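Local structure of coronin (Toxoplasma gondii, 4OZU) at residues T102-W107 / G144-G149; K183-A188 / G382-I387; K194-V199 / V234-F239; D225-R230 / L363-P368. The protein probably binds actin filaments and contributes to host-cell invasion and egress by the parasite, the part described being its WD40 domain. One frame throughout, in Å; residues are numbered along the deposited sequence.

Contact 1. Residues T102-W107 / G144-G149; sequences TIVRIW and GILASG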
loop_
_atom_site.group_PDB
_atom_site.type_symbol
_atom_site.label_atom_id
_atom_site.label_comp_id
_atom_site.label_asym_id
_atom_site.label_seq_id
_atom_site.Cartn_x
_atom_site.Cartn_y
_atom_site.Cartn_z
ATOM N N THR A 102 6.255 6.912 -18.360
ATOM C CA THR A 102 4.952 6.366 -18.776
ATOM C C THR A 102 4.908 4.842 -18.845
ATOM O O THR A 102 3.865 4.271 -19.168
ATOM C CB THR A 102 4.488 6.909 -20.167
ATOM O OG1 THR A 102 5.200 6.260 -21.231
ATOM C CG2 THR A 102 4.659 8.427 -20.261
ATOM N N ILE A 103 6.008 4.185 -18.490
ATOM C CA ILE A 103 6.102 2.735 -18.594
ATOM C C ILE A 103 5.969 2.055 -17.230
ATOM O O ILE A 103 6.575 2.484 -16.246
ATOM C CB ILE A 103 7.438 2.331 -19.257
ATOM C CG1 ILE A 103 7.476 2.871 -20.691
ATOM C CG2 ILE A 103 7.616 0.812 -19.257
ATOM C CD1 ILE A 103 8.831 2.770 -21.371
ATOM N N VAL A 104 5.154 1.002 -17.179
ATOM C CA VAL A 104 5.102 0.125 -16.018
ATOM C C VAL A 104 5.979 -1.082 -16.316
ATOM O O VAL A 104 5.834 -1.718 -17.357
ATOM C CB VAL A 104 3.661 -0.327 -15.677
ATOM C CG1 VAL A 104 3.662 -1.274 -14.478
ATOM C CG2 VAL A 104 2.782 0.875 -15.385
ATOM N N ARG A 105 6.901 -1.377 -15.402
ATOM C CA ARG A 105 7.865 -2.454 -15.584
ATOM C C ARG A 105 7.661 -3.535 -14.532
ATOM O O ARG A 105 7.521 -3.232 -13.353
ATOM C CB ARG A 105 9.293 -1.907 -15.503
ATOM C CG ARG A 105 9.651 -0.979 -16.653
ATOM C CD ARG A 105 11.005 -0.313 -16.450
ATOM N NE ARG A 105 11.399 0.482 -17.616
ATOM C CZ ARG A 105 11.026 1.741 -17.838
ATOM N NH1 ARG A 105 10.240 2.374 -16.978
ATOM N NH2 ARG A 105 11.447 2.379 -18.929
ATOM N N ILE A 106 7.624 -4.788 -14.976
ATOM C CA ILE A 106 7.549 -5.931 -14.071
ATOM C C ILE A 106 8.943 -6.531 -13.968
ATOM O O ILE A 106 9.586 -6.809 -14.979
ATOM C CB ILE A 106 6.550 -7.010 -14.553
ATOM C CG1 ILE A 106 5.214 -6.383 -14.975
ATOM C CG2 ILE A 106 6.327 -8.046 -13.462
ATOM C CD1 ILE A 106 4.565 -5.523 -13.924
ATOM N N TRP A 107 9.402 -6.720 -12.739
ATOM C CA TRP A 107 10.755 -7.180 -12.473
ATOM C C TRP A 107 10.761 -8.547 -11.805
ATOM O O TRP A 107 9.875 -8.851 -11.010
ATOM C CB TRP A 107 11.473 -6.182 -11.574
ATOM C CG TRP A 107 11.558 -4.813 -12.137
ATOM C CD1 TRP A 107 10.766 -3.751 -11.824
ATOM C CD2 TRP A 107 12.505 -4.340 -13.104
ATOM N NE1 TRP A 107 11.159 -2.643 -12.535
ATOM C CE2 TRP A 107 12.222 -2.979 -13.330
ATOM C CE3 TRP A 107 13.559 -4.935 -13.800
ATOM C CZ2 TRP A 107 12.955 -2.206 -14.223
ATOM C CZ3 TRP A 107 14.288 -4.165 -14.685
ATOM C CH2 TRP A 107 13.982 -2.814 -14.889
ATOM N N GLY A 144 -1.344 -12.133 -11.752
ATOM C CA GLY A 144 -1.119 -11.542 -13.054
ATOM C C GLY A 144 -1.936 -10.316 -13.385
ATOM O O GLY A 144 -1.784 -9.765 -14.473
ATOM N N ILE A 145 -2.807 -9.893 -12.473
ATOM C CA ILE A 145 -3.660 -8.731 -12.722
ATOM C C ILE A 145 -3.139 -7.511 -11.964
ATOM O O ILE A 145 -2.926 -7.559 -10.758
ATOM C CB ILE A 145 -5.129 -9.002 -12.315
ATOM C CG1 ILE A 145 -5.692 -10.201 -13.087
ATOM C CG2 ILE A 145 -5.993 -7.765 -12.535
ATOM C CD1 ILE A 145 -5.657 -10.058 -14.605
ATOM N N LEU A 146 -2.952 -6.416 -12.688
ATOM C CA LEU A 146 -2.419 -5.187 -12.124
ATOM C C LEU A 146 -3.191 -3.981 -12.633
ATOM O O LEU A 146 -3.636 -3.969 -13.785
ATOM C CB LEU A 146 -0.926 -5.071 -12.480
ATOM C CG LEU A 146 -0.186 -3.782 -12.125
ATOM C CD1 LEU A 146 1.223 -4.108 -11.644
ATOM C CD2 LEU A 146 -0.127 -2.849 -13.318
ATOM N N ALA A 147 -3.360 -2.972 -11.779
ATOM C CA ALA A 147 -3.955 -1.700 -12.195
ATOM C C ALA A 147 -2.931 -0.575 -12.124
ATOM O O ALA A 147 -2.180 -0.479 -11.159
ATOM C CB ALA A 147 -5.159 -1.361 -11.332
ATOM N N SER A 148 -2.911 0.281 -13.144
ATOM C CA SER A 148 -2.002 1.423 -13.136
ATOM C C SER A 148 -2.780 2.708 -13.378
ATOM O O SER A 148 -3.612 2.784 -14.280
ATOM C CB SER A 148 -0.897 1.263 -14.178
ATOM O OG SER A 148 -1.336 1.676 -15.458
ATOM N N GLY A 149 -2.506 3.706 -12.545
ATOM C CA GLY A 149 -3.148 5.004 -12.640
ATOM C C GLY A 149 -2.210 6.030 -13.243
ATOM O O GLY A 149 -1.042 6.145 -12.857
#
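Val104 and Ile106 meet Leu146 and Ser148 in a buried, largely apolar contact between two successive blades of a beta-propeller, face against face rather than edge to edge. The strands 104-107 and 145-149 belong to different four-stranded antiparallel sheets; their axes come no nearer than 10.0 Å and run at 146° to each other, too far apart for backbone pairing, so the two meet only through side chains. Val104 divides its work between its two methyls. CG1 stands anti to the backbone N (chi1 178°) and faces CD2 of Leu146 at 4.3 Å, while CG2, lying beside that N, rests on CB of Ser148 at 3.9 Å. Leu146 is similarly forked, since its other methyl, CD1, lies 4.3 Å from CD1 of Ile106. The leucine therefore sits against both branched residues at once, and the serine brings chiefly its CB to the interface. Neighbouring strands close the layer: Val133 touches both Val104 and Ser148, Trp138 lies against Ile106 and Leu146, and Ala96 does the same from strand 94-99. Alternation along strand 104-107 sends Arg105 and Trp107 to other partners, Arg105 to a salt bridge with Asp101 and Trp107 to a hydrogen bond with Thr97. Small and branched aliphatic side chains meshing between consecutive sheets in this way are typical of the hydrophobic interblade layer of WD40 propellers.

Contact 2. Residues K183-A188 / G382-I387; sequences KGDLLA and GENKAI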
loop_
_atom_site.group_PDB
_atom_site.type_symbol
_atom_site.label_atom_id
_atom_site.label_comp_id
_atom_site.label_asym_id
_atom_site.label_seq_id
_atom_site.Cartn_x
_atom_site.Cartn_y
_atom_site.Cartn_z
ATOM N N LYS A 183 -11.703 -8.172 -2.051
ATOM C CA LYS A 183 -12.467 -9.147 -2.819
ATOM C C LYS A 183 -11.850 -9.348 -4.203
ATOM O O LYS A 183 -12.094 -10.355 -4.860
ATOM C CB LYS A 183 -13.914 -8.672 -2.947
ATOM C CG LYS A 183 -14.848 -9.632 -3.650
ATOM C CD LYS A 183 -16.297 -9.199 -3.463
ATOM C CE LYS A 183 -17.258 -10.052 -4.281
ATOM N NZ LYS A 183 -18.672 -9.639 -4.071
ATOM N N GLY A 184 -11.067 -8.367 -4.641
ATOM C CA GLY A 184 -10.372 -8.441 -5.913
ATOM C C GLY A 184 -11.210 -8.077 -7.128
ATOM O O GLY A 184 -10.755 -8.230 -8.263
ATOM N N ASP A 185 -12.429 -7.584 -6.912
ATOM C CA ASP A 185 -13.336 -7.353 -8.037
ATOM C C ASP A 185 -13.403 -5.885 -8.447
ATOM O O ASP A 185 -13.590 -5.578 -9.623
ATOM C CB ASP A 185 -14.739 -7.876 -7.711
ATOM C CG ASP A 185 -15.358 -7.225 -6.492
ATOM O OD1 ASP A 185 -14.623 -6.664 -5.648
ATOM O OD2 ASP A 185 -16.604 -7.309 -6.377
ATOM N N LEU A 186 -13.231 -4.989 -7.484
ATOM C CA LEU A 186 -13.388 -3.560 -7.714
ATOM C C LEU A 186 -12.129 -2.791 -7.352
ATOM O O LEU A 186 -11.353 -3.206 -6.485
ATOM C CB LEU A 186 -14.569 -3.018 -6.908
ATOM C CG LEU A 186 -15.938 -3.619 -7.240
ATOM C CD1 LEU A 186 -17.016 -3.087 -6.293
ATOM C CD2 LEU A 186 -16.319 -3.346 -8.691
ATOM N N LEU A 187 -11.941 -1.670 -8.043
ATOM C CA LEU A 187 -10.876 -0.731 -7.754
ATOM C C LEU A 187 -11.521 0.571 -7.307
ATOM O O LEU A 187 -12.599 0.930 -7.792
ATOM C CB LEU A 187 -10.003 -0.513 -8.985
ATOM C CG LEU A 187 -8.749 0.334 -8.782
ATOM C CD1 LEU A 187 -7.517 -0.544 -8.682
ATOM C CD2 LEU A 187 -8.630 1.316 -9.918
ATOM N N ALA A 188 -10.896 1.240 -6.349
ATOM C CA ALA A 188 -11.306 2.582 -5.957
ATOM C C ALA A 188 -10.170 3.529 -6.259
ATOM O O ALA A 188 -8.994 3.184 -6.086
ATOM C CB ALA A 188 -11.684 2.640 -4.495
ATOM N N GLY A 382 -15.757 -14.649 -14.168
ATOM C CA GLY A 382 -16.676 -14.006 -13.241
ATOM C C GLY A 382 -16.618 -14.538 -11.818
ATOM O O GLY A 382 -17.480 -14.221 -10.994
ATOM N N GLU A 383 -15.605 -15.342 -11.520
ATOM C CA GLU A 383 -15.461 -15.903 -10.185
ATOM C C GLU A 383 -15.028 -14.839 -9.196
ATOM O O GLU A 383 -14.315 -13.892 -9.554
ATOM C CB GLU A 383 -14.451 -17.051 -10.181
ATOM C CG GLU A 383 -14.905 -18.273 -10.968
ATOM C CD GLU A 383 -13.867 -19.380 -10.973
ATOM O OE1 GLU A 383 -13.279 -19.652 -9.903
ATOM O OE2 GLU A 383 -13.638 -19.975 -12.046
ATOM N N ASN A 384 -15.471 -15.004 -7.953
ATOM C CA ASN A 384 -15.015 -14.177 -6.842
ATOM C C ASN A 384 -14.709 -15.044 -5.631
ATOM O O ASN A 384 -15.433 -15.017 -4.637
ATOM C CB ASN A 384 -16.050 -13.118 -6.471
ATOM C CG ASN A 384 -16.294 -12.128 -7.587
ATOM O OD1 ASN A 384 -15.424 -11.325 -7.924
ATOM N ND2 ASN A 384 -17.481 -12.181 -8.170
ATOM N N LYS A 385 -13.638 -15.822 -5.728
ATOM C CA LYS A 385 -13.184 -16.635 -4.608
ATOM C C LYS A 385 -12.431 -15.758 -3.614
ATOM O O LYS A 385 -11.515 -15.024 -3.994
ATOM C CB LYS A 385 -12.288 -17.777 -5.096
ATOM C CG LYS A 385 -12.894 -18.643 -6.200
ATOM C CD LYS A 385 -14.014 -19.531 -5.682
ATOM C CE LYS A 385 -14.489 -20.507 -6.752
ATOM N NZ LYS A 385 -15.076 -19.822 -7.938
ATOM N N ALA A 386 -12.809 -15.844 -2.341
ATOM C CA ALA A 386 -12.169 -15.055 -1.291
ATOM C C ALA A 386 -10.677 -15.364 -1.224
ATOM O O ALA A 386 -10.263 -16.479 -1.549
ATOM C CB ALA A 386 -12.828 -15.330 0.053
ATOM N N ILE A 387 -9.872 -14.382 -0.820
ATOM C CA ILE A 387 -8.427 -14.580 -0.772
ATOM C C ILE A 387 -8.077 -15.766 0.117
ATOM O O ILE A 387 -8.793 -16.100 1.074
ATOM C CB ILE A 387 -7.662 -13.334 -0.269
ATOM C CG1 ILE A 387 -8.147 -12.893 1.117
ATOM C CG2 ILE A 387 -7.781 -12.196 -1.270
ATOM C CD1 ILE A 387 -7.100 -12.086 1.875
HETATM O O HOH W 1 -12.714 -10.914 -7.713
HETATM O O HOH W 2 -13.129 -12.709 -4.180
#
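The backbones of 183-188 and 382-387 approach most closely at Lys183 and Ala386, whose alpha carbons are 6.1 Å apart, and Lys183 and Asn384 touch there. Residues 183-186 form the turn that leads into strand 187-191, whereas 382-387 follows helix 376-380, which ends at Gly382 in a Schellman motif. No direct hydrogen bond joins the two segments; water does so instead. The carbonyl O of Lys183 accepts from two waters. One of them also donates to OD1 of Asn384 at 2.7 Å, and the other gives a weak bond to the carbonyl O of Lys385 at 2.8 Å. The side chain of Lys183 starts out trans to its N (chi1 -176°) and stays extended to its end, which carries CE across the asparagine to within 4.0 Å of CB of Asn384. The amide oxygen OD1 of Asn384 lies 3.5 Å from CB of Asp185. That same oxygen accepts a hydrogen bond from NH2 of Arg202, whose NH1 is bonded to the carbonyl O of Glu383, so guanidinium and water together should hold the amide in its rotation. Charges pair within each segment as well: a long salt bridge links NZ of Lys183 to OD2 of Asp185, and NZ of Lys385 meets OE1 of Glu383 at 2.7 Å, from above the carboxylate plane. This water-mediated surface contact joins the segment after the last propeller strand to a turn between two blade strands, consistent with the C-terminal extension that packs on the propeller in coronins.

Contact 3. Residues K194-V199 / V234-F239; sequences KALNIV and VFTTGF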
loop_
_atom_site.group_PDB
_atom_site.type_symbol
_atom_site.label_atom_id
_atom_site.label_comp_id
_atom_site.label_asym_id
_atom_site.label_seq_id
_atom_site.Cartn_x
_atom_site.Cartn_y
_atom_site.Cartn_z
ATOM N N LYS A 194 -11.738 15.934 -6.770
ATOM C CA LYS A 194 -12.222 15.654 -5.411
ATOM C C LYS A 194 -13.219 14.501 -5.397
ATOM O O LYS A 194 -14.016 14.370 -4.469
ATOM C CB LYS A 194 -12.869 16.893 -4.784
ATOM C CG LYS A 194 -12.114 18.204 -5.001
ATOM C CD LYS A 194 -12.845 19.379 -4.380
ATOM C CE LYS A 194 -12.283 20.702 -4.887
ATOM N NZ LYS A 194 -12.744 21.864 -4.085
ATOM N N ALA A 195 -13.166 13.663 -6.424
ATOM C CA ALA A 195 -14.090 12.549 -6.543
ATOM C C ALA A 195 -13.438 11.249 -6.097
ATOM O O ALA A 195 -12.244 11.022 -6.315
ATOM C CB ALA A 195 -14.586 12.422 -7.969
ATOM N N LEU A 196 -14.243 10.412 -5.454
ATOM C CA LEU A 196 -13.901 9.020 -5.218
ATOM C C LEU A 196 -14.687 8.191 -6.221
ATOM O O LEU A 196 -15.914 8.277 -6.263
ATOM C CB LEU A 196 -14.240 8.609 -3.785
ATOM C CG LEU A 196 -14.101 7.119 -3.461
ATOM C CD1 LEU A 196 -12.640 6.693 -3.450
ATOM C CD2 LEU A 196 -14.760 6.822 -2.139
ATOM N N ASN A 197 -13.980 7.397 -7.021
ATOM C CA ASN A 197 -14.595 6.619 -8.085
ATOM C C ASN A 197 -14.379 5.137 -7.873
ATOM O O ASN A 197 -13.288 4.709 -7.491
ATOM C CB ASN A 197 -14.031 7.027 -9.451
ATOM C CG ASN A 197 -13.962 8.531 -9.631
ATOM O OD1 ASN A 197 -14.981 9.194 -9.830
ATOM N ND2 ASN A 197 -12.750 9.078 -9.569
ATOM N N ILE A 198 -15.433 4.364 -8.119
ATOM C CA ILE A 198 -15.370 2.912 -8.037
ATOM C C ILE A 198 -15.427 2.331 -9.446
ATOM O O ILE A 198 -16.306 2.684 -10.237
ATOM C CB ILE A 198 -16.522 2.329 -7.201
ATOM C CG1 ILE A 198 -16.688 3.092 -5.882
ATOM C CG2 ILE A 198 -16.285 0.851 -6.960
ATOM C CD1 ILE A 198 -15.460 3.081 -4.992
ATOM N N VAL A 199 -14.501 1.420 -9.738
ATOM C CA VAL A 199 -14.329 0.879 -11.087
ATOM C C VAL A 199 -14.417 -0.633 -11.094
ATOM O O VAL A 199 -13.763 -1.293 -10.285
ATOM C CB VAL A 199 -12.970 1.281 -11.683
ATOM C CG1 VAL A 199 -12.829 0.749 -13.102
ATOM C CG2 VAL A 199 -12.811 2.801 -11.660
ATOM N N VAL A 234 -15.120 1.554 1.653
ATOM C CA VAL A 234 -13.917 2.264 1.237
ATOM C C VAL A 234 -13.665 3.399 2.214
ATOM O O VAL A 234 -14.609 3.981 2.741
ATOM C CB VAL A 234 -14.050 2.837 -0.193
ATOM C CG1 VAL A 234 -12.842 3.709 -0.554
ATOM C CG2 VAL A 234 -14.199 1.721 -1.191
ATOM N N PHE A 235 -12.390 3.695 2.447
ATOM C CA PHE A 235 -11.963 4.741 3.382
ATOM C C PHE A 235 -11.247 5.845 2.624
ATOM O O PHE A 235 -10.394 5.543 1.801
ATOM C CB PHE A 235 -11.023 4.158 4.435
ATOM C CG PHE A 235 -10.536 5.161 5.455
ATOM C CD1 PHE A 235 -11.335 5.521 6.528
ATOM C CD2 PHE A 235 -9.269 5.719 5.351
ATOM C CE1 PHE A 235 -10.884 6.423 7.474
ATOM C CE2 PHE A 235 -8.819 6.626 6.291
ATOM C CZ PHE A 235 -9.628 6.974 7.357
ATOM N N THR A 236 -11.577 7.109 2.892
ATOM C CA THR A 236 -10.849 8.220 2.279
ATOM C C THR A 236 -10.308 9.179 3.314
ATOM O O THR A 236 -10.878 9.329 4.397
ATOM C CB THR A 236 -11.725 9.044 1.296
ATOM O OG1 THR A 236 -12.857 9.581 1.991
ATOM C CG2 THR A 236 -12.192 8.195 0.135
ATOM N N THR A 237 -9.185 9.804 2.962
ATOM C CA THR A 237 -8.673 10.980 3.651
ATOM C C THR A 237 -8.740 12.141 2.689
ATOM O O THR A 237 -8.693 11.951 1.477
ATOM C CB THR A 237 -7.217 10.824 4.103
ATOM O OG1 THR A 237 -6.376 10.735 2.945
ATOM C CG2 THR A 237 -7.038 9.590 4.966
ATOM N N GLY A 238 -8.811 13.344 3.225
ATOM C CA GLY A 238 -8.853 14.518 2.388
ATOM C C GLY A 238 -8.925 15.759 3.235
ATOM O O GLY A 238 -8.557 15.746 4.413
ATOM N N PHE A 239 -9.401 16.834 2.627
ATOM C CA PHE A 239 -9.433 18.123 3.291
ATOM C C PHE A 239 -10.839 18.706 3.252
ATOM O O PHE A 239 -11.555 18.575 2.253
ATOM C CB PHE A 239 -8.428 19.069 2.638
ATOM C CG PHE A 239 -6.998 18.624 2.790
ATOM C CD1 PHE A 239 -6.498 17.582 2.026
ATOM C CD2 PHE A 239 -6.159 19.241 3.705
ATOM C CE1 PHE A 239 -5.183 17.163 2.168
ATOM C CE2 PHE A 239 -4.840 18.832 3.847
ATOM C CZ PHE A 239 -4.353 17.793 3.078
#
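Leu196 reaches across to Val234 and Thr236 with both of its methyls, and these three side chains form the first shell. CD2 of Leu196 lies 3.7 Å from CG2 of Thr236 and 4.0 Å from CG1 of Val234; CD1 touches the same two methyls slightly less closely. Leucine and valine meet tip to tip, while the threonine methyl comes in at a slant. A chi1 of 172° turns CG of Leu196 beside the carbonyl carbon and places both methyls within reach of the pair. Ile198 adds a further touch, its CD1 reaching CG2 of Val234 at 4.2 Å although its CB does not point straight across. Thr236 turns CG2 to the leucine and keeps its hydroxyl for others: OG1 is hydrogen-bonded to NE2 of His213 and NE1 of Trp250, two bonds that fix its rotation and satisfy a buried polar atom. A second shell encloses the group. Cys221 touches both Leu196 and Thr236, Trp223 touches Val234, and Trp250 lies against Leu196 as well. Farther out are the sheets themselves, with strands 195-199 and 234-239 running at 159° and 9.8 Å apart at their closest, each paired within its own blade. The Thr236-His213-Trp250 bonds are consistent with the Asp-His-Ser/Thr-Trp hydrogen-bond network of WD40 repeats, set here beside the apolar seam between two consecutive propeller blades.

Contact 4. Residues D225-R230 / L363-P368; sequences DGLAGR and LYPPAP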
loop_
_atom_site.group_PDB
_atom_site.type_symbol
_atom_site.label_atom_id
_atom_site.label_comp_id
_atom_site.label_asym_id
_atom_site.label_seq_id
_atom_site.Cartn_x
_atom_site.Cartn_y
_atom_site.Cartn_z
ATOM N N ASP A 225 -12.569 -3.473 3.465
ATOM C CA ASP A 225 -13.313 -4.725 3.540
ATOM C C ASP A 225 -12.363 -5.796 4.103
ATOM O O ASP A 225 -11.695 -5.547 5.107
ATOM C CB ASP A 225 -13.930 -5.101 2.171
ATOM C CG ASP A 225 -12.925 -5.108 1.005
ATOM O OD1 ASP A 225 -11.819 -4.538 1.090
ATOM O OD2 ASP A 225 -13.280 -5.681 -0.047
ATOM N N GLY A 226 -12.291 -6.976 3.500
ATOM C CA GLY A 226 -11.474 -8.030 4.070
ATOM C C GLY A 226 -12.037 -8.570 5.377
ATOM O O GLY A 226 -13.221 -8.394 5.689
ATOM N N LEU A 227 -11.182 -9.242 6.144
ATOM C CA LEU A 227 -11.620 -9.992 7.319
ATOM C C LEU A 227 -12.205 -9.119 8.418
ATOM O O LEU A 227 -13.227 -9.467 9.024
ATOM C CB LEU A 227 -10.445 -10.780 7.900
ATOM C CG LEU A 227 -10.819 -11.768 9.001
ATOM C CD1 LEU A 227 -11.633 -12.908 8.413
ATOM C CD2 LEU A 227 -9.571 -12.299 9.719
ATOM N N ALA A 228 -11.529 -8.015 8.709
ATOM C CA ALA A 228 -11.906 -7.164 9.831
ATOM C C ALA A 228 -12.831 -6.046 9.403
ATOM O O ALA A 228 -13.461 -5.403 10.246
ATOM C CB ALA A 228 -10.656 -6.580 10.500
ATOM N N GLY A 229 -12.898 -5.806 8.100
ATOM C CA GLY A 229 -13.648 -4.681 7.572
ATOM C C GLY A 229 -15.098 -5.001 7.274
ATOM O O GLY A 229 -15.696 -5.879 7.886
ATOM N N ARG A 230 -15.674 -4.256 6.337
ATOM C CA ARG A 230 -17.055 -4.471 5.923
ATOM C C ARG A 230 -17.140 -4.500 4.406
ATOM O O ARG A 230 -16.523 -3.681 3.730
ATOM C CB ARG A 230 -17.965 -3.382 6.497
ATOM C CG ARG A 230 -18.201 -3.494 7.996
ATOM C CD ARG A 230 -18.904 -4.803 8.331
ATOM N NE ARG A 230 -19.235 -4.954 9.746
ATOM C CZ ARG A 230 -18.447 -5.523 10.654
ATOM N NH1 ARG A 230 -17.246 -5.988 10.324
ATOM N NH2 ARG A 230 -18.861 -5.621 11.906
ATOM N N LEU A 363 -4.204 -12.583 18.805
ATOM C CA LEU A 363 -3.890 -11.395 18.010
ATOM C C LEU A 363 -3.679 -11.700 16.529
ATOM O O LEU A 363 -3.524 -10.781 15.724
ATOM C CB LEU A 363 -2.646 -10.704 18.565
ATOM C CG LEU A 363 -2.778 -10.078 19.955
ATOM C CD1 LEU A 363 -1.437 -9.529 20.375
ATOM C CD2 LEU A 363 -3.844 -8.982 19.989
ATOM N N TYR A 364 -3.683 -12.980 16.168
ATOM C CA TYR A 364 -3.312 -13.391 14.818
ATOM C C TYR A 364 -4.348 -14.287 14.152
ATOM O O TYR A 364 -4.210 -15.513 14.139
ATOM C CB TYR A 364 -1.954 -14.087 14.854
ATOM C CG TYR A 364 -0.884 -13.168 15.377
ATOM C CD1 TYR A 364 -0.347 -12.172 14.573
ATOM C CD2 TYR A 364 -0.443 -13.259 16.683
ATOM C CE1 TYR A 364 0.618 -11.311 15.054
ATOM C CE2 TYR A 364 0.519 -12.404 17.171
ATOM C CZ TYR A 364 1.046 -11.432 16.354
ATOM O OH TYR A 364 2.005 -10.581 16.849
ATOM N N PRO A 365 -5.395 -13.670 13.582
ATOM C CA PRO A 365 -6.314 -14.424 12.727
ATOM C C PRO A 365 -5.608 -14.883 11.458
ATOM O O PRO A 365 -4.501 -14.418 11.178
ATOM C CB PRO A 365 -7.419 -13.415 12.403
ATOM C CG PRO A 365 -7.254 -12.297 13.396
ATOM C CD PRO A 365 -5.800 -12.262 13.730
ATOM N N PRO A 366 -6.243 -15.776 10.689
ATOM C CA PRO A 366 -5.665 -16.233 9.421
ATOM C C PRO A 366 -5.307 -15.055 8.515
ATOM O O PRO A 366 -6.161 -14.226 8.196
ATOM C CB PRO A 366 -6.778 -17.091 8.821
ATOM C CG PRO A 366 -7.580 -17.546 10.005
ATOM C CD PRO A 366 -7.550 -16.400 10.959
ATOM N N ALA A 367 -4.037 -14.982 8.134
ATOM C CA ALA A 367 -3.506 -13.839 7.402
ATOM C C ALA A 367 -3.548 -14.101 5.905
ATOM O O ALA A 367 -3.516 -15.255 5.486
ATOM C CB ALA A 367 -2.094 -13.556 7.841
ATOM N N PRO A 368 -3.621 -13.033 5.094
ATOM C CA PRO A 368 -3.549 -13.251 3.646
ATOM C C PRO A 368 -2.320 -14.062 3.271
ATOM O O PRO A 368 -1.214 -13.701 3.675
ATOM C CB PRO A 368 -3.471 -11.831 3.074
ATOM C CG PRO A 368 -4.119 -10.969 4.111
ATOM C CD PRO A 368 -3.777 -11.606 5.434
#
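Leu227, in the loop between strands 220-223 and 233-239, carries this contact, meeting Pro365 and Pro366. Its CB points at the proline segment; chi1 of -171° sets CG opposite the backbone N and beside the carbonyl carbon, and from there CD2 reaches the prolines. The chain forks at CG, and CD2 is the branch that does the touching. This methyl presses on CB of Pro365 at 3.6 Å, the two side chains meeting at an angle rather than end on. It also lies 4.2 Å from the carbonyl O of Pro366, an oxygen whose polar partner is elsewhere, in a hydrogen bond from NH1 of Arg389. Arg389 further touches Leu227 itself, so one arginine of strand 389-390 borders both halves of the contact. Behind the leucine, its backbone N donates to OE1 of Glu277, and Ala228 makes a backbone bond with the same residue, holding the turn in place. Strand 367-368 begins just after Pro366 and pairs with 389-390. No hydrogen bond or salt bridge crosses between the two segments: the chemistry is that of a single methyl against a proline ring, implying that dispersion and the burial of apolar surface join them, while polar bonds to other residues set the position of each side.

Along the chain, contact 1 closes before the others open; contact 3 and contact 4 are both nested within the long loop closed by contact 2, and their segments alternate. Contacts 1 and 3 each join consecutive propeller blades, their centres 22 Å apart. Contact 2 is 19 Å from each and touches both: its Leu187 packs on Ala147 of contact 1, and its strand 187-191 pairs with strand 195-200 of contact 3 in one sheet. Contact 4, 15 Å from contact 2, meets it where Ile387 packs on Pro368. Two apolar interblade contacts thus adjoin a water-mediated one and a methyl-proline one, both made with segments that follow the last blade strand.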